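Local atomic coordinates of putative gamma-glutamylcyclotransferase PH0828 (Pyrococcus horikoshii, PDB entry 1V30), a protein that probably acts as a gamma-glutamylcyclotransferase, an acyltransferase-type enzyme of the AIG2-like family. Residues K20-Y25 against N73-G78; V84-K89 against A93-W98. All coordinates share one frame; numbering follows the deposited sequence.

Interaction 1 of 2, residues K20-Y25 against N73-G78; sequences KPLHWY and NEIEIG
Ile75 sets its CD1 methyl over one face of the Tyr25 ring. The methyl lies 3.5 Å from the ring centroid and 17° off the ring normal, which makes this a CH-pi contact. It sits nearest the CE1 side, with CE1 of Tyr25 and CD1 of Ile75 3.4 Å apart. The extended outer chain of Ile75 (chi2 176°) carries the methyl out to the ring. Trp24 CH2 lies over the opposite face, so the ring is held between an indole and a methyl. Leu22 and Ile75 reach toward each other, and their CD1 methyls meet tip to tip at 4.2 Å. The same Leu22 CD1 also touches Ile77 CG2, at 3.9 Å and at a slant. An alanine in place of Tyr25 is likely to leave the Ile75 methyl without its aromatic partner and Leu22 as its remaining neighbour across the contact. Glu76, the probable proton acceptor, stands between the two isoleucines in sequence. Leu22 also packs on Leu16 of the probable substrate-binding loop. The contact lies near the surface and joins the loop between strands 8-12 and 30-37 to the one between helix 66-72 and strand 81-86.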
loop_
_atom_site.group_PDB
_atom_site.type_symbol
_atom_site.label_atom_id
_atom_site.label_comp_id
_atom_site.label_asym_id
_atom_site.label_seq_id
_atom_site.Cartn_x
_atom_site.Cartn_y
_atom_site.Cartn_z
ATOM N N LYS A 20 -5.486 8.309 -2.751
ATOM C CA LYS A 20 -4.421 8.663 -1.816
ATOM C C LYS A 20 -3.418 9.607 -2.475
ATOM O O LYS A 20 -3.380 9.721 -3.699
ATOM C CB LYS A 20 -3.761 7.391 -1.270
ATOM C CG LYS A 20 -4.567 6.723 -0.158
ATOM C CD LYS A 20 -6.015 6.505 -0.557
ATOM C CE LYS A 20 -6.842 5.926 0.579
ATOM N NZ LYS A 20 -8.227 5.684 0.084
ATOM N N PRO A 21 -2.564 10.271 -1.674
ATOM C CA PRO A 21 -1.581 11.227 -2.198
ATOM C C PRO A 21 -0.741 10.962 -3.441
ATOM O O PRO A 21 -0.472 11.893 -4.203
ATOM C CB PRO A 21 -0.712 11.532 -0.979
ATOM C CG PRO A 21 -1.677 11.402 0.150
ATOM C CD PRO A 21 -2.424 10.139 -0.212
ATOM N N LEU A 22 -0.314 9.728 -3.663
ATOM C CA LEU A 22 0.512 9.458 -4.834
ATOM C C LEU A 22 -0.163 8.605 -5.894
ATOM O O LEU A 22 0.503 8.066 -6.779
ATOM C CB LEU A 22 1.829 8.799 -4.410
ATOM C CG LEU A 22 2.793 9.711 -3.649
ATOM C CD1 LEU A 22 4.031 8.919 -3.244
ATOM C CD2 LEU A 22 3.183 10.899 -4.524
ATOM N N HIS A 23 -1.485 8.499 -5.832
ATOM C CA HIS A 23 -2.173 7.670 -6.806
ATOM C C HIS A 23 -2.004 8.106 -8.252
ATOM O O HIS A 23 -2.121 7.279 -9.156
ATOM C CB HIS A 23 -3.662 7.566 -6.501
ATOM C CG HIS A 23 -4.362 6.555 -7.354
ATOM N ND1 HIS A 23 -4.065 5.211 -7.301
ATOM C CD2 HIS A 23 -5.307 6.693 -8.313
ATOM C CE1 HIS A 23 -4.796 4.564 -8.191
ATOM N NE2 HIS A 23 -5.558 5.442 -8.819
ATOM N N TRP A 24 -1.728 9.386 -8.479
ATOM C CA TRP A 24 -1.570 9.859 -9.849
ATOM C C TRP A 24 -0.477 9.109 -10.608
ATOM O O TRP A 24 -0.480 9.084 -11.836
ATOM C CB TRP A 24 -1.310 11.375 -9.887
ATOM C CG TRP A 24 -0.030 11.837 -9.256
ATOM C CD1 TRP A 24 0.199 12.068 -7.929
ATOM C CD2 TRP A 24 1.191 12.155 -9.935
ATOM N NE1 TRP A 24 1.485 12.514 -7.740
ATOM C CE2 TRP A 24 2.117 12.576 -8.955
ATOM C CE3 TRP A 24 1.593 12.126 -11.278
ATOM C CZ2 TRP A 24 3.424 12.966 -9.274
ATOM C CZ3 TRP A 24 2.893 12.516 -11.596
ATOM C CH2 TRP A 24 3.791 12.929 -10.595
ATOM N N TYR A 25 0.451 8.486 -9.885
ATOM C CA TYR A 25 1.516 7.723 -10.535
ATOM C C TYR A 25 0.966 6.483 -11.239
ATOM O O TYR A 25 1.608 5.937 -12.139
ATOM C CB TYR A 25 2.576 7.275 -9.519
ATOM C CG TYR A 25 3.695 8.266 -9.303
ATOM C CD1 TYR A 25 3.632 9.208 -8.280
ATOM C CD2 TYR A 25 4.815 8.268 -10.136
ATOM C CE1 TYR A 25 4.658 10.132 -8.089
ATOM C CE2 TYR A 25 5.843 9.187 -9.957
ATOM C CZ TYR A 25 5.758 10.114 -8.934
ATOM O OH TYR A 25 6.769 11.028 -8.757
ATOM N N ASN A 73 9.572 3.652 -7.951
ATOM C CA ASN A 73 10.650 3.166 -7.101
ATOM C C ASN A 73 11.804 4.162 -6.971
ATOM O O ASN A 73 12.815 3.870 -6.330
ATOM C CB ASN A 73 11.149 1.815 -7.629
ATOM C CG ASN A 73 11.689 0.920 -6.527
ATOM O OD1 ASN A 73 11.223 0.968 -5.386
ATOM N ND2 ASN A 73 12.662 0.084 -6.868
ATOM N N GLU A 74 11.641 5.333 -7.581
ATOM C CA GLU A 74 12.637 6.400 -7.520
ATOM C C GLU A 74 12.151 7.520 -6.600
ATOM O O GLU A 74 12.948 8.344 -6.145
ATOM C CB GLU A 74 12.898 6.984 -8.914
ATOM C CG GLU A 74 14.006 6.304 -9.696
ATOM C CD GLU A 74 14.287 7.001 -11.016
ATOM O OE1 GLU A 74 15.256 6.615 -11.703
ATOM O OE2 GLU A 74 13.533 7.932 -11.369
ATOM N N ILE A 75 10.847 7.551 -6.337
ATOM C CA ILE A 75 10.254 8.576 -5.476
ATOM C C ILE A 75 11.004 8.659 -4.144
ATOM O O ILE A 75 11.258 7.645 -3.494
ATOM C CB ILE A 75 8.752 8.282 -5.212
ATOM C CG1 ILE A 75 8.000 8.197 -6.545
ATOM C CG2 ILE A 75 8.144 9.384 -4.348
ATOM C CD1 ILE A 75 6.535 7.824 -6.420
ATOM N N GLU A 76 11.355 9.877 -3.745
ATOM C CA GLU A 76 12.094 10.106 -2.512
ATOM C C GLU A 76 11.449 9.475 -1.277
ATOM O O GLU A 76 12.135 8.893 -0.439
ATOM C CB GLU A 76 12.257 11.609 -2.283
ATOM C CG GLU A 76 13.359 11.974 -1.310
ATOM C CD GLU A 76 14.732 11.573 -1.809
ATOM O OE1 GLU A 76 15.710 11.738 -1.052
ATOM O OE2 GLU A 76 14.837 11.092 -2.958
ATOM N N ILE A 77 10.128 9.583 -1.170
ATOM C CA ILE A 77 9.412 9.048 -0.020
ATOM C C ILE A 77 9.559 7.531 0.129
ATOM O O ILE A 77 9.264 6.969 1.184
ATOM C CB ILE A 77 7.904 9.435 -0.084
ATOM C CG1 ILE A 77 7.318 9.484 1.326
ATOM C CG2 ILE A 77 7.136 8.455 -0.952
ATOM C CD1 ILE A 77 7.830 10.645 2.154
ATOM N N GLY A 78 10.024 6.871 -0.927
ATOM C CA GLY A 78 10.210 5.433 -0.871
ATOM C C GLY A 78 11.471 5.028 -0.121
ATOM O O GLY A 78 11.726 3.838 0.071
#

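Interaction 2 of 2, residues V84-K89 against A93-W98; sequences VEVSTK and AFLWEW
Val84 lays its CG2 methyl beside Leu95, 3.7 Å from Leu95 CD2, with both side chains pointing the same way. Its other methyl, CG1, meets the carboxylate end of Glu97, 3.8 Å from Glu97 OE1. These two side chains cross at about a right angle. With CG anti to the backbone N (chi1 174°), Leu95 sends CD2 to Val84 CG2. Leu95 CB and Val86 CG1 meet at 4.1 Å, their side chains again roughly perpendicular. Val84, Val86, Ala93 and Leu95 share one face of the sheet. Past the end of strand 81-86, Thr88 CG2 meets Ala93 CB at 3.9 Å.

The other face carries Glu85 and Phe94. They form a non-hydrogen-bonded pair and run side by side. Glu85 CG makes the closest approach, 3.7 Å from Phe94 CE2, at an oblique position to the ring. The carboxylate, its plane 58° from that of the ring, follows alongside, with Glu85 OE2 4.0 Å from Phe94 CE2.

The backbones form an antiparallel hairpin. Val84 with Leu95 and Val86 with Ala93 are hydrogen-bonded pairs, each closed by two N-H to O bonds. The bond from Leu95 N to Val84 O is 2.8 Å long, and its donor is tilted 22° from the carbonyl plane. Phe94 CA makes a CA-H...O contact to Val84 O, and Glu85 CA one to Ala93 O.

Val86 and Thr88 pack on Ile37 of strand 30-37, and Val84 and Val86 on Tyr40. Glu97 OE1 forms a salt bridge with Lys52 and a hydrogen bond with Tyr40. Main-chain bonds set the register, and aliphatic groups line the face toward Tyr40 and Ile37. The charge of Glu97 is probably balanced by Lys52, which would let its carboxylate lie against a valine methyl.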
loop_
_atom_site.group_PDB
_atom_site.type_symbol
_atom_site.label_atom_id
_atom_site.label_comp_id
_atom_site.label_asym_id
_atom_site.label_seq_id
_atom_site.Cartn_x
_atom_site.Cartn_y
_atom_site.Cartn_z
ATOM N N VAL A 84 9.468 -6.022 -1.460
ATOM C CA VAL A 84 9.316 -7.426 -1.110
ATOM C C VAL A 84 8.276 -8.034 -2.038
ATOM O O VAL A 84 7.555 -7.317 -2.738
ATOM C CB VAL A 84 8.854 -7.625 0.356
ATOM C CG1 VAL A 84 9.883 -7.035 1.307
ATOM C CG2 VAL A 84 7.493 -6.984 0.576
ATOM N N GLU A 85 8.208 -9.357 -2.055
ATOM C CA GLU A 85 7.243 -10.052 -2.885
ATOM C C GLU A 85 6.177 -10.667 -1.998
ATOM O O GLU A 85 6.475 -11.192 -0.926
ATOM C CB GLU A 85 7.944 -11.133 -3.707
ATOM C CG GLU A 85 8.818 -10.549 -4.806
ATOM C CD GLU A 85 9.942 -11.472 -5.221
ATOM O OE1 GLU A 85 9.662 -12.615 -5.636
ATOM O OE2 GLU A 85 11.112 -11.047 -5.131
ATOM N N VAL A 86 4.929 -10.572 -2.445
ATOM C CA VAL A 86 3.809 -11.132 -1.709
ATOM C C VAL A 86 2.898 -11.892 -2.660
ATOM O O VAL A 86 2.871 -11.632 -3.865
ATOM C CB VAL A 86 2.969 -10.034 -0.999
ATOM C CG1 VAL A 86 3.823 -9.302 0.019
ATOM C CG2 VAL A 86 2.405 -9.055 -2.014
ATOM N N SER A 87 2.157 -12.847 -2.119
ATOM C CA SER A 87 1.231 -13.611 -2.939
ATOM C C SER A 87 -0.118 -12.899 -2.954
ATOM O O SER A 87 -0.540 -12.347 -1.939
ATOM C CB SER A 87 1.047 -15.018 -2.368
ATOM O OG SER A 87 2.242 -15.773 -2.452
ATOM N N THR A 88 -0.768 -12.879 -4.111
ATOM C CA THR A 88 -2.096 -12.284 -4.235
ATOM C C THR A 88 -2.895 -13.259 -5.082
ATOM O O THR A 88 -2.320 -14.134 -5.733
ATOM C CB THR A 88 -2.093 -10.916 -4.954
ATOM O OG1 THR A 88 -2.066 -11.109 -6.373
ATOM C CG2 THR A 88 -0.897 -10.087 -4.520
ATOM N N LYS A 89 -4.214 -13.113 -5.089
ATOM C CA LYS A 89 -5.040 -14.017 -5.876
ATOM C C LYS A 89 -4.878 -13.791 -7.374
ATOM O O LYS A 89 -5.432 -14.535 -8.183
ATOM C CB LYS A 89 -6.508 -13.882 -5.471
ATOM C CG LYS A 89 -7.091 -12.502 -5.628
ATOM C CD LYS A 89 -8.469 -12.474 -4.998
ATOM C CE LYS A 89 -9.100 -11.109 -5.093
ATOM N NZ LYS A 89 -10.390 -11.099 -4.358
ATOM N N ALA A 93 3.178 -10.394 -6.511
ATOM C CA ALA A 93 3.269 -8.956 -6.726
ATOM C C ALA A 93 4.311 -8.350 -5.798
ATOM O O ALA A 93 4.674 -8.950 -4.783
ATOM C CB ALA A 93 1.905 -8.301 -6.474
ATOM N N PHE A 94 4.797 -7.169 -6.162
ATOM C CA PHE A 94 5.764 -6.465 -5.335
ATOM C C PHE A 94 5.006 -5.535 -4.397
ATOM O O PHE A 94 3.954 -4.991 -4.753
ATOM C CB PHE A 94 6.732 -5.650 -6.195
ATOM C CG PHE A 94 7.702 -6.489 -6.963
ATOM C CD1 PHE A 94 7.461 -6.813 -8.293
ATOM C CD2 PHE A 94 8.848 -6.975 -6.349
ATOM C CE1 PHE A 94 8.356 -7.614 -9.004
ATOM C CE2 PHE A 94 9.746 -7.777 -7.050
ATOM C CZ PHE A 94 9.499 -8.095 -8.380
ATOM N N LEU A 95 5.552 -5.359 -3.203
ATOM C CA LEU A 95 4.958 -4.503 -2.188
ATOM C C LEU A 95 6.093 -3.767 -1.495
ATOM O O LEU A 95 7.184 -4.321 -1.330
ATOM C CB LEU A 95 4.172 -5.359 -1.190
ATOM C CG LEU A 95 3.568 -4.684 0.044
ATOM C CD1 LEU A 95 2.227 -5.324 0.366
ATOM C CD2 LEU A 95 4.524 -4.799 1.221
ATOM N N TRP A 96 5.846 -2.517 -1.114
ATOM C CA TRP A 96 6.848 -1.706 -0.442
ATOM C C TRP A 96 6.645 -1.818 1.055
ATOM O O TRP A 96 5.739 -1.209 1.623
ATOM C CB TRP A 96 6.737 -0.252 -0.890
ATOM C CG TRP A 96 7.323 -0.012 -2.249
ATOM C CD1 TRP A 96 8.631 0.250 -2.543
ATOM C CD2 TRP A 96 6.628 -0.028 -3.504
ATOM N NE1 TRP A 96 8.792 0.403 -3.900
ATOM C CE2 TRP A 96 7.578 0.236 -4.515
ATOM C CE3 TRP A 96 5.291 -0.240 -3.874
ATOM C CZ2 TRP A 96 7.237 0.295 -5.869
ATOM C CZ3 TRP A 96 4.951 -0.180 -5.223
ATOM C CH2 TRP A 96 5.920 0.086 -6.202
ATOM N N GLU A 97 7.504 -2.614 1.679
ATOM C CA GLU A 97 7.462 -2.863 3.109
ATOM C C GLU A 97 8.271 -1.829 3.886
ATOM O O GLU A 97 9.408 -1.523 3.528
ATOM C CB GLU A 97 8.016 -4.264 3.369
ATOM C CG GLU A 97 8.294 -4.602 4.815
ATOM C CD GLU A 97 8.901 -5.980 4.948
ATOM O OE1 GLU A 97 8.177 -6.965 4.705
ATOM O OE2 GLU A 97 10.106 -6.072 5.271
ATOM N N TRP A 98 7.687 -1.284 4.949
ATOM C CA TRP A 98 8.407 -0.303 5.752
ATOM C C TRP A 98 9.613 -1.032 6.356
ATOM O O TRP A 98 9.466 -2.105 6.943
ATOM C CB TRP A 98 7.493 0.266 6.840
ATOM C CG TRP A 98 8.164 1.259 7.735
ATOM C CD1 TRP A 98 8.325 1.154 9.083
ATOM C CD2 TRP A 98 8.749 2.515 7.358
ATOM N NE1 TRP A 98 8.970 2.258 9.571
ATOM C CE2 TRP A 98 9.243 3.114 8.537
ATOM C CE3 TRP A 98 8.900 3.198 6.141
ATOM C CZ2 TRP A 98 9.880 4.363 8.539
ATOM C CZ3 TRP A 98 9.534 4.443 6.143
ATOM C CH2 TRP A 98 10.016 5.009 7.336
#

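The two contacts follow one another along the chain, with centres about 16 Å apart. They touch through Asn73 and Trp96, where Asn73 OD1 and Trp96 NE1 are 2.9 Å apart in a probable hydrogen bond. Segment 73-78 of interaction 1 carries Glu76, the probable proton acceptor. Both contacts reach the probable substrate site. Leu22 of interaction 1 comes within about 4 Å of Thr15, side chain to side chain. Leu95 of interaction 2 lies about as close to the side chain of Tyr13. A bound cyclohexylaminoethane sulfonate, probably from the crystallisation liquor, lies about 4 Å from the Ile77 side chain and about 6 Å from that of Leu95. It may mark a pocket near both contacts.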